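Local coordinates for bifunctional protein PutA (Bdellovibrio bacteriovorus, PDB 5UR2) that probably couples proline oxidation on a flavin to NAD-dependent oxidation of glutamate semialdehyde, carrying out both steps of proline catabolism to glutamate in one polypeptide, at residues L202-S214 / S806-Y818. Sequence-based numbering, arbitrary orientation.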
ATOM      1  N   LEU B 202       8.804  43.070  23.923  1.00 32.01           N
ATOM      2  CA  LEU B 202       8.113  43.899  24.898  1.00 30.00           C
ATOM      3  C   LEU B 202       6.730  43.391  25.279  1.00 26.47           C
ATOM      4  O   LEU B 202       6.110  43.973  26.172  1.00 29.80           O
ATOM      5  CB  LEU B 202       7.970  45.324  24.376  1.00 29.12           C
ATOM      6  CG  LEU B 202       9.305  46.032  24.267  1.00 37.04           C
ATOM      7  CD1 LEU B 202       9.165  47.293  23.439  1.00 39.05           C
ATOM      8  CD2 LEU B 202       9.744  46.347  25.669  1.00 42.27           C
ATOM      9  N   TYR B 203       6.225  42.345  24.637  1.00 25.00           N
ATOM     10  CA  TYR B 203       4.881  41.863  24.938  1.00 26.46           C
ATOM     11  C   TYR B 203       4.785  40.409  24.508  1.00 28.33           C
ATOM     12  O   TYR B 203       5.149  40.083  23.375  1.00 29.57           O
ATOM     13  CB  TYR B 203       3.823  42.714  24.216  1.00 25.46           C
ATOM     14  CG  TYR B 203       2.368  42.276  24.413  1.00 26.86           C
ATOM     15  CD1 TYR B 203       1.876  41.943  25.670  1.00 27.38           C
ATOM     16  CD2 TYR B 203       1.485  42.220  23.332  1.00 20.30           C
ATOM     17  CE1 TYR B 203       0.539  41.561  25.844  1.00 28.71           C
ATOM     18  CE2 TYR B 203       0.148  41.841  23.496  1.00 25.79           C
ATOM     19  CZ  TYR B 203      -0.311  41.509  24.754  1.00 29.50           C
ATOM     20  OH  TYR B 203      -1.619  41.131  24.917  1.00 30.89           O
ATOM     21  N   SER B 204       4.262  39.545  25.386  1.00 27.63           N
ATOM     22  CA  SER B 204       4.287  38.110  25.125  1.00 27.54           C
ATOM     23  C   SER B 204       3.013  37.567  24.484  1.00 28.09           C
ATOM     24  O   SER B 204       2.998  36.392  24.093  1.00 26.89           O
ATOM     25  CB  SER B 204       4.530  37.333  26.426  1.00 31.39           C
ATOM     26  OG  SER B 204       3.342  37.275  27.204  1.00 30.95           O
ATOM     27  N   GLN B 205       1.939  38.357  24.388  1.00 27.70           N
ATOM     28  CA  GLN B 205       0.659  37.844  23.907  1.00 29.46           C
ATOM     29  C   GLN B 205       0.154  38.576  22.664  1.00 27.39           C
ATOM     30  O   GLN B 205      -1.032  38.901  22.546  1.00 29.34           O
ATOM     31  CB  GLN B 205      -0.391  37.888  25.015  1.00 28.45           C
ATOM     32  CG  GLN B 205       0.021  37.142  26.286  1.00 28.30           C
ATOM     33  CD  GLN B 205       0.360  35.666  26.051  1.00 28.43           C
ATOM     34  OE1 GLN B 205      -0.412  34.910  25.450  1.00 29.12           O
ATOM     35  NE2 GLN B 205       1.513  35.250  26.550  1.00 28.10           N
ATOM     36  N   ILE B 206       1.032  38.827  21.697  1.00 26.13           N
ATOM     37  CA  ILE B 206       0.569  39.409  20.441  1.00 23.97           C
ATOM     38  C   ILE B 206      -0.396  38.452  19.760  1.00 22.81           C
ATOM     39  O   ILE B 206      -0.120  37.254  19.622  1.00 25.51           O
ATOM     40  CB  ILE B 206       1.759  39.753  19.541  1.00 25.19           C
ATOM     41  CG1 ILE B 206       2.578  40.874  20.188  1.00 27.10           C
ATOM     42  CG2 ILE B 206       1.273  40.132  18.145  1.00 17.97           C
ATOM     43  CD1 ILE B 206       3.907  41.126  19.490  1.00 26.14           C
ATOM     44  N   LYS B 207      -1.530  38.977  19.308  1.00 21.43           N
ATOM     45  CA  LYS B 207      -2.555  38.144  18.695  1.00 21.64           C
ATOM     46  C   LYS B 207      -3.141  38.910  17.519  1.00 22.79           C
ATOM     47  O   LYS B 207      -3.860  39.896  17.709  1.00 30.13           O
ATOM     48  CB  LYS B 207      -3.634  37.770  19.714  1.00 26.25           C
ATOM     49  CG  LYS B 207      -4.761  36.945  19.149  1.00 28.77           C
ATOM     50  CD  LYS B 207      -4.292  35.565  18.655  1.00 29.06           C
ATOM     51  CE  LYS B 207      -5.510  34.745  18.219  1.00 27.04           C
ATOM     52  NZ  LYS B 207      -5.176  33.402  17.743  1.00 25.60           N
ATOM     53  N   ASP B 208      -2.843  38.446  16.313  1.00 17.02           N
ATOM     54  CA  ASP B 208      -3.202  39.195  15.114  1.00 24.21           C
ATOM     55  C   ASP B 208      -4.708  39.319  14.946  1.00 22.84           C
ATOM     56  O   ASP B 208      -5.197  40.359  14.493  1.00 22.30           O
ATOM     57  CB  ASP B 208      -2.622  38.505  13.875  1.00 30.53           C
ATOM     58  CG  ASP B 208      -2.857  36.998  13.874  1.00 42.27           C
ATOM     59  OD1 ASP B 208      -3.766  36.507  14.591  1.00 39.47           O
ATOM     60  OD2 ASP B 208      -2.152  36.298  13.114  1.00 52.86           O
ATOM     61  N   ALA B 209      -5.461  38.282  15.333  1.00 25.97           N
ATOM     62  CA  ALA B 209      -6.909  38.347  15.212  1.00 22.26           C
ATOM     63  C   ALA B 209      -7.469  39.482  16.054  1.00 28.00           C
ATOM     64  O   ALA B 209      -8.479  40.096  15.689  1.00 28.92           O
ATOM     65  CB  ALA B 209      -7.532  37.000  15.601  1.00 16.89           C
ATOM     66  N   ALA B 210      -6.796  39.809  17.150  1.00 24.96           N
ATOM     67  CA  ALA B 210      -7.111  40.998  17.937  1.00 18.65           C
ATOM     68  C   ALA B 210      -6.117  42.108  17.606  1.00 25.32           C
ATOM     69  O   ALA B 210      -5.359  42.585  18.454  1.00 24.71           O
ATOM     70  CB  ALA B 210      -7.108  40.671  19.422  1.00 23.52           C
ATOM     71  N   TRP B 211      -6.140  42.490  16.324  1.00 24.93           N
ATOM     72  CA  TRP B 211      -5.153  43.402  15.764  1.00 23.70           C
ATOM     73  C   TRP B 211      -5.086  44.706  16.544  1.00 24.63           C
ATOM     74  O   TRP B 211      -4.011  45.117  16.987  1.00 29.22           O
ATOM     75  CB  TRP B 211      -5.490  43.677  14.307  1.00 17.98           C
ATOM     76  CG  TRP B 211      -4.472  44.480  13.556  1.00 27.66           C
ATOM     77  CD1 TRP B 211      -4.473  45.839  13.354  1.00 25.47           C
ATOM     78  CD2 TRP B 211      -3.320  43.975  12.871  1.00 24.74           C
ATOM     79  NE1 TRP B 211      -3.396  46.200  12.593  1.00 25.85           N
ATOM     80  CE2 TRP B 211      -2.666  45.081  12.286  1.00 24.85           C
ATOM     81  CE3 TRP B 211      -2.772  42.690  12.699  1.00 22.03           C
ATOM     82  CZ2 TRP B 211      -1.494  44.947  11.537  1.00 21.18           C
ATOM     83  CZ3 TRP B 211      -1.611  42.559  11.956  1.00 19.74           C
ATOM     84  CH2 TRP B 211      -0.984  43.680  11.384  1.00 21.45           C
ATOM     85  N   ASP B 212      -6.225  45.392  16.694  1.00 23.91           N
ATOM     86  CA  ASP B 212      -6.215  46.719  17.309  1.00 28.38           C
ATOM     87  C   ASP B 212      -5.766  46.657  18.764  1.00 27.92           C
ATOM     88  O   ASP B 212      -5.020  47.524  19.231  1.00 22.37           O
ATOM     89  CB  ASP B 212      -7.595  47.376  17.235  1.00 33.75           C
ATOM     90  CG  ASP B 212      -8.035  47.689  15.823  1.00 39.90           C
ATOM     91  OD1 ASP B 212      -7.181  47.749  14.918  1.00 29.86           O
ATOM     92  OD2 ASP B 212      -9.246  47.950  15.637  1.00 52.86           O
ATOM     93  N   GLU B 213      -6.210  45.638  19.500  1.00 30.31           N
ATOM     94  CA  GLU B 213      -5.797  45.523  20.893  1.00 30.54           C
ATOM     95  C   GLU B 213      -4.294  45.280  21.002  1.00 26.75           C
ATOM     96  O   GLU B 213      -3.603  45.932  21.795  1.00 23.89           O
ATOM     97  CB  GLU B 213      -6.582  44.404  21.574  1.00 32.26           C
ATOM     98  CG  GLU B 213      -6.257  44.287  23.043  1.00 50.07           C
ATOM     99  CD  GLU B 213      -7.206  43.373  23.777  1.00 65.92           C
ATOM    100  OE1 GLU B 213      -6.907  43.036  24.946  1.00 70.58           O
ATOM    101  OE2 GLU B 213      -8.249  42.995  23.186  1.00 68.22           O
ATOM    102  N   SER B 214      -3.767  44.360  20.181  1.00 27.41           N
ATOM    103  CA  SER B 214      -2.334  44.068  20.186  1.00 25.95           C
ATOM    104  C   SER B 214      -1.521  45.300  19.838  1.00 29.44           C
ATOM    105  O   SER B 214      -0.507  45.591  20.488  1.00 22.61           O
ATOM    106  CB  SER B 214      -2.019  42.950  19.195  1.00 27.20           C
ATOM    107  OG  SER B 214      -2.645  41.727  19.568  1.00 30.83           O
ATOM    108  N   SER B 806       0.250  34.374  31.825  1.00 30.20           N
ATOM    109  CA  SER B 806       0.063  35.440  30.855  1.00 32.36           C
ATOM    110  C   SER B 806      -1.044  35.172  29.842  1.00 31.04           C
ATOM    111  O   SER B 806      -1.460  36.110  29.160  1.00 33.35           O
ATOM    112  CB  SER B 806       1.378  35.705  30.115  1.00 33.57           C
ATOM    113  OG  SER B 806       2.414  35.987  31.042  1.00 37.46           O
ATOM    114  N   ILE B 807      -1.523  33.933  29.696  1.00 30.21           N
ATOM    115  CA  ILE B 807      -2.484  33.670  28.627  1.00 33.29           C
ATOM    116  C   ILE B 807      -3.879  34.070  29.086  1.00 31.87           C
ATOM    117  O   ILE B 807      -4.223  33.981  30.268  1.00 30.02           O
ATOM    118  CB  ILE B 807      -2.445  32.205  28.146  1.00 29.43           C
ATOM    119  CG1 ILE B 807      -2.871  31.251  29.249  1.00 27.42           C
ATOM    120  CG2 ILE B 807      -1.041  31.864  27.639  1.00 24.86           C
ATOM    121  CD1 ILE B 807      -2.957  29.823  28.772  1.00 31.21           C
ATOM    122  N   GLU B 808      -4.689  34.521  28.133  1.00 28.33           N
ATOM    123  CA  GLU B 808      -5.976  35.133  28.429  1.00 33.19           C
ATOM    124  C   GLU B 808      -7.122  34.160  28.160  1.00 33.02           C
ATOM    125  O   GLU B 808      -7.115  33.430  27.167  1.00 29.49           O
ATOM    126  CB  GLU B 808      -6.161  36.410  27.604  1.00 37.29           C
ATOM    127  CG  GLU B 808      -5.028  37.415  27.779  1.00 43.96           C
ATOM    128  CD  GLU B 808      -5.351  38.785  27.209  1.00 46.73           C
ATOM    129  OE1 GLU B 808      -6.462  39.307  27.473  1.00 42.23           O
ATOM    130  OE2 GLU B 808      -4.497  39.325  26.474  1.00 49.33           O
ATOM    131  N   ILE B 809      -8.111  34.169  29.047  1.00 31.20           N
ATOM    132  CA  ILE B 809      -9.293  33.317  28.949  1.00 32.85           C
ATOM    133  C   ILE B 809     -10.488  34.222  28.666  1.00 29.05           C
ATOM    134  O   ILE B 809     -10.771  35.141  29.443  1.00 29.32           O
ATOM    135  CB  ILE B 809      -9.507  32.507  30.237  1.00 32.65           C
ATOM    136  CG1 ILE B 809      -8.262  31.685  30.590  1.00 32.20           C
ATOM    137  CG2 ILE B 809     -10.727  31.617  30.124  1.00 28.36           C
ATOM    138  CD1 ILE B 809      -7.337  32.367  31.592  1.00 33.62           C
ATOM    139  N   HIS B 810     -11.178  33.983  27.560  1.00 27.36           N
ATOM    140  CA  HIS B 810     -12.299  34.820  27.163  1.00 26.86           C
ATOM    141  C   HIS B 810     -13.366  33.975  26.494  1.00 28.90           C
ATOM    142  O   HIS B 810     -13.087  32.860  26.030  1.00 31.26           O
ATOM    143  CB  HIS B 810     -11.879  35.922  26.180  1.00 26.85           C
ATOM    144  CG  HIS B 810     -10.939  36.922  26.752  1.00 25.55           C
ATOM    145  ND1 HIS B 810     -11.312  37.819  27.732  1.00 31.51           N
ATOM    146  CD2 HIS B 810      -9.651  37.207  26.449  1.00 28.04           C
ATOM    147  CE1 HIS B 810     -10.283  38.592  28.028  1.00 31.42           C
ATOM    148  NE2 HIS B 810      -9.262  38.242  27.265  1.00 31.89           N
ATOM    149  N   PRO B 811     -14.593  34.499  26.379  1.00 22.78           N
ATOM    150  CA  PRO B 811     -15.552  33.924  25.439  1.00 24.04           C
ATOM    151  C   PRO B 811     -14.887  33.713  24.090  1.00 27.54           C
ATOM    152  O   PRO B 811     -14.044  34.508  23.662  1.00 21.97           O
ATOM    153  CB  PRO B 811     -16.655  34.983  25.362  1.00 24.11           C
ATOM    154  CG  PRO B 811     -16.624  35.650  26.700  1.00 26.54           C
ATOM    155  CD  PRO B 811     -15.156  35.655  27.106  1.00 27.74           C
ATOM    156  N   ALA B 812     -15.243  32.606  23.443  1.00 22.68           N
ATOM    157  CA  ALA B 812     -14.559  32.227  22.211  1.00 29.45           C
ATOM    158  C   ALA B 812     -14.765  33.272  21.119  1.00 28.42           C
ATOM    159  O   ALA B 812     -13.909  33.446  20.247  1.00 23.23           O
ATOM    160  CB  ALA B 812     -15.041  30.841  21.760  1.00 24.22           C
ATOM    161  N   GLU B 813     -15.884  33.992  21.168  1.00 24.64           N
ATOM    162  CA  GLU B 813     -16.147  35.023  20.176  1.00 29.25           C
ATOM    163  C   GLU B 813     -15.090  36.115  20.195  1.00 24.00           C
ATOM    164  O   GLU B 813     -14.818  36.724  19.159  1.00 26.66           O
ATOM    165  CB  GLU B 813     -17.536  35.600  20.419  1.00 33.51           C
ATOM    166  CG  GLU B 813     -17.927  36.742  19.531  1.00 38.64           C
ATOM    167  CD  GLU B 813     -19.340  37.227  19.820  1.00 43.87           C
ATOM    168  OE1 GLU B 813     -19.983  36.709  20.773  1.00 33.43           O
ATOM    169  OE2 GLU B 813     -19.795  38.136  19.091  1.00 52.45           O
ATOM    170  N   ASN B 814     -14.476  36.360  21.348  1.00 25.37           N
ATOM    171  CA  ASN B 814     -13.456  37.404  21.491  1.00 27.69           C
ATOM    172  C   ASN B 814     -12.147  36.958  20.846  1.00 27.95           C
ATOM    173  O   ASN B 814     -11.574  35.953  21.276  1.00 19.58           O
ATOM    174  CB  ASN B 814     -13.257  37.716  22.979  1.00 24.15           C
ATOM    175  CG  ASN B 814     -12.300  38.888  23.224  1.00 27.84           C
ATOM    176  OD1 ASN B 814     -11.393  39.157  22.430  1.00 28.93           O
ATOM    177  ND2 ASN B 814     -12.506  39.588  24.338  1.00 21.11           N
ATOM    178  N   PRO B 815     -11.629  37.676  19.842  1.00 18.73           N
ATOM    179  CA  PRO B 815     -10.398  37.226  19.171  1.00 22.92           C
ATOM    180  C   PRO B 815      -9.177  37.189  20.079  1.00 25.95           C
ATOM    181  O   PRO B 815      -8.171  36.586  19.692  1.00 31.63           O
ATOM    182  CB  PRO B 815     -10.211  38.243  18.035  1.00 21.53           C
ATOM    183  CG  PRO B 815     -10.912  39.485  18.537  1.00 22.58           C
ATOM    184  CD  PRO B 815     -12.106  38.972  19.327  1.00 21.25           C
ATOM    185  N   LYS B 816      -9.223  37.807  21.256  1.00 20.71           N
ATOM    186  CA  LYS B 816      -8.097  37.772  22.180  1.00 25.74           C
ATOM    187  C   LYS B 816      -8.073  36.507  23.037  1.00 28.79           C
ATOM    188  O   LYS B 816      -7.161  36.343  23.853  1.00 31.14           O
ATOM    189  CB  LYS B 816      -8.120  39.017  23.082  1.00 33.76           C
ATOM    190  CG  LYS B 816      -6.776  39.406  23.689  1.00 41.22           C
ATOM    191  CD  LYS B 816      -5.778  39.854  22.626  1.00 44.51           C
ATOM    192  CE  LYS B 816      -4.407  40.129  23.220  1.00 47.39           C
ATOM    193  NZ  LYS B 816      -3.742  38.873  23.669  1.00 46.76           N
ATOM    194  N   ALA B 817      -9.051  35.618  22.902  1.00 28.73           N
ATOM    195  CA  ALA B 817      -9.070  34.418  23.731  1.00 30.60           C
ATOM    196  C   ALA B 817      -7.893  33.511  23.374  1.00 30.77           C
ATOM    197  O   ALA B 817      -7.729  33.135  22.209  1.00 19.25           O
ATOM    198  CB  ALA B 817     -10.386  33.671  23.542  1.00 28.02           C
ATOM    199  N   TYR B 818      -7.057  33.173  24.362  1.00 33.88           N
ATOM    200  CA  TYR B 818      -6.175  32.029  24.163  1.00 25.45           C
ATOM    201  C   TYR B 818      -6.943  30.739  24.422  1.00 22.92           C
ATOM    202  O   TYR B 818      -6.946  29.839  23.587  1.00 21.47           O
ATOM    203  CB  TYR B 818      -4.938  32.105  25.058  1.00 26.35           C
ATOM    204  CG  TYR B 818      -3.879  31.081  24.708  1.00 25.54           C
ATOM    205  CD1 TYR B 818      -3.968  29.758  25.151  1.00 30.27           C
ATOM    206  CD2 TYR B 818      -2.793  31.432  23.922  1.00 28.07           C
ATOM    207  CE1 TYR B 818      -2.990  28.824  24.822  1.00 25.71           C
ATOM    208  CE2 TYR B 818      -1.818  30.518  23.587  1.00 22.22           C
ATOM    209  CZ  TYR B 818      -1.913  29.219  24.022  1.00 24.97           C
ATOM    210  OH  TYR B 818      -0.914  28.332  23.667  1.00 24.69           O
TER
HETATM  211  O   HOH W   1      -3.234  35.139  25.653  1.00 24.12           O
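K816 reaches across to the 202-214 segment and ends its chain between Q205 and Y203. With CG anti to the backbone N (chi1 -157°), bends at chi2 and chi4 bring NZ to the 202-214 backbone. There K816 NZ donates to Q205 O at 2.9 Å, in the carbonyl plane. A weaker bond runs from K816 NZ to Y203 OH at 3.3 Å. A salt bridge from K816 NZ to E808 OE2, 2.9 Å, met from above the carboxylate plane, adds a third grip within the 806-818 loop. The other carboxylate oxygen, E808 OE1, takes a nearly straight bond from H810 NE2, so both oxygens are engaged. E213 OE1 lies 4.5 Å from E808 OE1, a like-charge approach that the lysine's ammonium on E808 would probably ease. Close apolar packing runs along the lysine's methylenes and the P815 ring, where A210 CB lies 3.6 Å from K816 CD and A209 CB meets P815 CB at 3.8 Å. Here a loop of the proline dehydrogenase barrel, leading from strand 194-197 into helix 211-232 with A210 as N-cap, abuts the aldehyde dehydrogenase-family loop between helices 790-806 and 825-841. Two type I turns, P811 to N814 and N814 to A817, shape that second loop; N814 OD1 closes an Asx turn onto K816 N. The partly exposed Q205 side is polar and water-bridged. The side chain, bent at chi2 (-57°), lays Q205 CG 3.4 Å from S806 O, while a water joins Q205 OE1 to E808 N. Q205 NE2 bonds S204 OG at 2.8 Å; the E152 carboxylate also bonds S204 OG, and the E152 backbone N bonds S806 OG. Along the partly exposed margin, the extended E213 chain crosses K816 at about a right angle, its carboxylate touching the lysine's methylenes.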